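Long-range contacts in R.Pab1 family restriction endonuclease (Campylobacter coli, PDB 7CFA), which acts as a restriction DNA glycosylase, probably excising adenine bases from a short recognition sequence so that the strands can break at the abasic sites: residues L79-I83 against F211-L215; E112-I117 against G165-M169. The protein carries 2 engineered substitutions. All coordinates share one frame; numbering follows the deposited sequence.

Interaction 1 (L79-I83 against F211-L215); sequences LSDII and FLEML
Leu79 pushes its forked end against the helical turn that starts at Phe211. Its CG lies anti to the backbone N (chi1 176°), which carries the two methyls over to the other helix: Leu79 CD1 sits 3.7 Å from Phe211 CB, while Leu79 CD2 reaches further along the turn to lie 3.9 Å from Leu215 N and beside the Met214 side chain. One turn on, Ile83 is the second bump. The outstretched CG1-CD1 arm drops into a hollow walled by Phe211, Leu212 and Leu215, with Ile83 CD1 3.7 Å from Leu215 CD2 and 3.5 Å from Phe211 O. The branch methyl CG2 of Ile83 fills in beside Leu212 CD2, at 4.0 Å. This is helix-on-helix packing beside the antiparallel sheet: on helices 79-88 and 208-219, the segments 79-83 and 211-215 run at 131° to each other, their axes 10.0 Å apart at the closest. Phe211 reaches across from the other helix toward 79-83. Leu79 CD1 meets its ring at the edge, in plane, while Ile82 lays CG2 over one face and brings Ile82 CD1 to 4.1 Å from Phe211 CE2. Leu201 and Ile203 of strand 198-203 touch the same phenylalanine, and helix 223-237 adds Ile236 against Ile83 and Val229 and Ile233 against Leu215.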
# COMPACT_ATOMS: atom_id res chain seq x y z
N LEU A 79 18.35 -14.61 2.46
CA LEU A 79 18.52 -15.39 1.23
C LEU A 79 19.99 -15.65 0.93
O LEU A 79 20.39 -16.79 0.66
CB LEU A 79 17.85 -14.67 0.06
CG LEU A 79 18.04 -15.32 -1.31
CD1 LEU A 79 17.47 -16.74 -1.32
CD2 LEU A 79 17.40 -14.48 -2.40
N SER A 80 20.82 -14.60 0.97
CA SER A 80 22.23 -14.78 0.64
C SER A 80 22.97 -15.54 1.72
O SER A 80 23.93 -16.27 1.42
CB SER A 80 22.89 -13.42 0.40
OG SER A 80 22.96 -12.66 1.59
N ASP A 81 22.56 -15.40 2.98
CA ASP A 81 23.16 -16.20 4.04
C ASP A 81 22.80 -17.67 3.90
O ASP A 81 23.62 -18.54 4.23
CB ASP A 81 22.74 -15.67 5.41
CG ASP A 81 23.37 -16.44 6.55
OD1 ASP A 81 24.62 -16.51 6.59
OD2 ASP A 81 22.63 -16.97 7.40
N ILE A 82 21.59 -17.97 3.44
CA ILE A 82 21.20 -19.35 3.18
C ILE A 82 22.07 -19.94 2.07
O ILE A 82 22.60 -21.05 2.20
CB ILE A 82 19.71 -19.44 2.84
CG1 ILE A 82 18.86 -19.11 4.07
CG2 ILE A 82 19.36 -20.83 2.31
CD1 ILE A 82 17.42 -18.78 3.74
N ILE A 83 22.23 -19.19 0.98
CA ILE A 83 23.04 -19.67 -0.13
C ILE A 83 24.50 -19.80 0.28
O ILE A 83 25.19 -20.73 -0.16
CB ILE A 83 22.86 -18.74 -1.34
CG1 ILE A 83 21.41 -18.81 -1.84
CG2 ILE A 83 23.83 -19.09 -2.46
CD1 ILE A 83 21.11 -17.89 -3.00
N PHE A 211 16.00 -21.37 -3.63
CA PHE A 211 16.64 -20.14 -3.19
C PHE A 211 17.65 -19.64 -4.21
O PHE A 211 17.86 -18.42 -4.31
CB PHE A 211 17.28 -20.36 -1.81
CG PHE A 211 16.28 -20.75 -0.75
CD1 PHE A 211 15.92 -22.08 -0.58
CD2 PHE A 211 15.67 -19.79 0.04
CE1 PHE A 211 14.99 -22.45 0.38
CE2 PHE A 211 14.74 -20.15 1.00
CZ PHE A 211 14.40 -21.48 1.16
N LEU A 212 18.26 -20.54 -4.98
CA LEU A 212 19.15 -20.11 -6.06
C LEU A 212 18.37 -19.41 -7.17
O LEU A 212 18.81 -18.39 -7.70
CB LEU A 212 19.93 -21.30 -6.62
CG LEU A 212 21.09 -21.82 -5.77
CD1 LEU A 212 21.66 -23.08 -6.37
CD2 LEU A 212 22.16 -20.75 -5.64
N GLU A 213 17.21 -19.96 -7.54
CA GLU A 213 16.37 -19.30 -8.54
C GLU A 213 15.84 -17.97 -8.03
O GLU A 213 15.62 -17.05 -8.82
CB GLU A 213 15.22 -20.21 -8.95
CG GLU A 213 15.65 -21.45 -9.73
CD GLU A 213 14.49 -22.26 -10.26
OE1 GLU A 213 13.33 -21.84 -10.06
OE2 GLU A 213 14.73 -23.32 -10.87
N MET A 214 15.63 -17.85 -6.72
CA MET A 214 15.16 -16.59 -6.15
C MET A 214 16.26 -15.54 -6.19
O MET A 214 15.98 -14.35 -6.42
CB MET A 214 14.67 -16.81 -4.73
CG MET A 214 13.76 -15.71 -4.21
SD MET A 214 13.35 -15.96 -2.48
CE MET A 214 13.10 -17.73 -2.46
N LEU A 215 17.51 -15.95 -5.97
CA LEU A 215 18.62 -15.02 -6.12
C LEU A 215 18.71 -14.50 -7.54
O LEU A 215 18.94 -13.30 -7.77
CB LEU A 215 19.93 -15.70 -5.72
CG LEU A 215 21.15 -14.78 -5.61
CD1 LEU A 215 20.99 -13.83 -4.43
CD2 LEU A 215 22.44 -15.58 -5.50

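Interaction 2 (E112-I117 against G165-M169); sequences EDKMKI and GVQGM
Glu112 OE2 takes the backbone N-H of Gly168 in a rather long hydrogen bond, 3.3 Å from Gly168 N to Glu112 OE2. The bond is fairly straight (154° at the hydrogen), but it arrives on the anti side of the carboxylate and 34° out of its plane. It ties the short helix 111-114 to the start of strand 166-175, which lies between strands 47-51 and 152-159 in the seven-stranded antiparallel sheet. The glutamate chain, extended beyond CG, runs past the oxygen end of the Val166 carbonyl, with Glu112 CD 3.3 Å from Val166 O. Glu112 OE1 also comes close to that oxygen, and two acceptors cannot bond to each other. Lys160 sits with both: its NZ forms a salt bridge with Glu112 OE1 and a weak hydrogen bond with Val166 O, which would be expected to offset the repulsion between the carboxylate and the carbonyl oxygen.

Val166 turns its two methyls to different neighbours. Val166 CG2 lies against the helix end and the chain just after it, 3.3 Å from Glu112 O and 3.5 Å from Met115 O. Val166 CG1 meets the end of Ile117, with Ile117 CD1 at 3.7 Å and the two side chains sliding past each other in opposite directions. Ile117 rests in turn on Val137 and Tyr139 of strand 130-145, and Lys116 O hydrogen-bonds to Tyr136 OH of the second subunit. Back at the helix end, Lys116 NZ gives a 3.0 Å hydrogen bond to Asp113 O from above the carbonyl plane, 37° out of it.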
# COMPACT_ATOMS: atom_id res chain seq x y z
N GLU A 112 12.00 -3.57 -13.28
CA GLU A 112 11.56 -2.20 -13.04
C GLU A 112 11.56 -1.35 -14.30
O GLU A 112 10.99 -0.26 -14.29
CB GLU A 112 12.42 -1.56 -11.95
CG GLU A 112 12.21 -2.17 -10.58
CD GLU A 112 13.07 -1.54 -9.50
OE1 GLU A 112 13.82 -0.59 -9.81
OE2 GLU A 112 12.99 -2.00 -8.34
N ASP A 113 12.19 -1.82 -15.38
CA ASP A 113 12.11 -1.13 -16.66
C ASP A 113 11.00 -1.66 -17.56
O ASP A 113 10.50 -0.91 -18.40
CB ASP A 113 13.45 -1.22 -17.40
CG ASP A 113 14.57 -0.49 -16.68
OD1 ASP A 113 14.29 0.56 -16.06
OD2 ASP A 113 15.73 -0.96 -16.74
N LYS A 114 10.61 -2.92 -17.40
CA LYS A 114 9.57 -3.52 -18.22
C LYS A 114 8.19 -3.47 -17.58
O LYS A 114 7.19 -3.49 -18.31
CB LYS A 114 9.91 -4.98 -18.54
CG LYS A 114 11.24 -5.17 -19.25
CD LYS A 114 11.29 -4.40 -20.56
CE LYS A 114 12.63 -4.58 -21.26
NZ LYS A 114 12.70 -3.82 -22.54
N MET A 115 8.10 -3.44 -16.26
CA MET A 115 6.81 -3.40 -15.59
C MET A 115 6.32 -1.96 -15.49
O MET A 115 7.07 -1.07 -15.07
CB MET A 115 6.89 -4.04 -14.21
CG MET A 115 7.19 -5.54 -14.25
SD MET A 115 5.96 -6.49 -15.18
CE MET A 115 6.87 -6.87 -16.68
N LYS A 116 5.07 -1.73 -15.89
CA LYS A 116 4.51 -0.39 -15.98
C LYS A 116 3.27 -0.28 -15.11
O LYS A 116 2.42 -1.18 -15.12
CB LYS A 116 4.16 -0.04 -17.43
CG LYS A 116 5.34 -0.12 -18.40
CD LYS A 116 6.42 0.91 -18.08
CE LYS A 116 7.62 0.75 -19.00
NZ LYS A 116 8.79 1.56 -18.55
N ILE A 117 3.18 0.81 -14.37
CA ILE A 117 1.96 1.19 -13.68
C ILE A 117 1.14 2.05 -14.63
O ILE A 117 1.64 3.04 -15.18
CB ILE A 117 2.27 1.93 -12.37
CG1 ILE A 117 2.99 0.99 -11.40
CG2 ILE A 117 0.99 2.48 -11.75
CD1 ILE A 117 3.36 1.64 -10.08
N GLY A 165 9.91 6.34 -11.72
CA GLY A 165 9.95 4.93 -12.04
C GLY A 165 9.13 4.10 -11.08
O GLY A 165 8.30 4.61 -10.31
N VAL A 166 9.36 2.79 -11.13
CA VAL A 166 8.64 1.84 -10.30
C VAL A 166 9.64 0.98 -9.55
O VAL A 166 10.81 0.87 -9.92
CB VAL A 166 7.68 0.95 -11.12
CG1 VAL A 166 6.65 1.81 -11.84
CG2 VAL A 166 8.47 0.11 -12.12
N GLN A 167 9.16 0.36 -8.47
CA GLN A 167 9.97 -0.51 -7.64
C GLN A 167 9.24 -1.83 -7.41
O GLN A 167 8.00 -1.86 -7.34
CB GLN A 167 10.31 0.14 -6.29
CG GLN A 167 9.08 0.54 -5.48
CD GLN A 167 9.44 1.03 -4.09
OE1 GLN A 167 10.43 0.60 -3.49
NE2 GLN A 167 8.64 1.96 -3.57
N GLY A 168 10.00 -2.90 -7.28
CA GLY A 168 9.46 -4.23 -7.04
C GLY A 168 9.78 -4.70 -5.64
O GLY A 168 10.90 -4.54 -5.15
N MET A 169 8.76 -5.27 -4.99
CA MET A 169 8.90 -5.91 -3.68
C MET A 169 8.64 -7.39 -3.85
O MET A 169 7.56 -7.79 -4.29
CB MET A 169 7.94 -5.30 -2.66
CG MET A 169 8.40 -3.98 -2.06
SD MET A 169 8.47 -2.63 -3.24
CE MET A 169 6.75 -2.50 -3.72

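Interaction 1 is core and interaction 2 is surface, and the chemistry follows. Between 79-83 and 211-215 no hydrogen bond crosses; every touching residue is buried and two helices interlock through aliphatic, aromatic and methionine side chains. Between 112-117 and 165-169 a helix end and a strand meet through a carboxylate and backbone polar groups, with Lys160 from outside the segments joining them, and one small apolar patch, close to the second subunit. The two share no segment, yet strand 166-175 connects them: it carries Val166 and Gly168 in interaction 2, and its Leu170 and Phe172 touch Met214 of interaction 1. Their centres lie about 22 Å apart, and interaction 2 is nested within the loop closed by interaction 1.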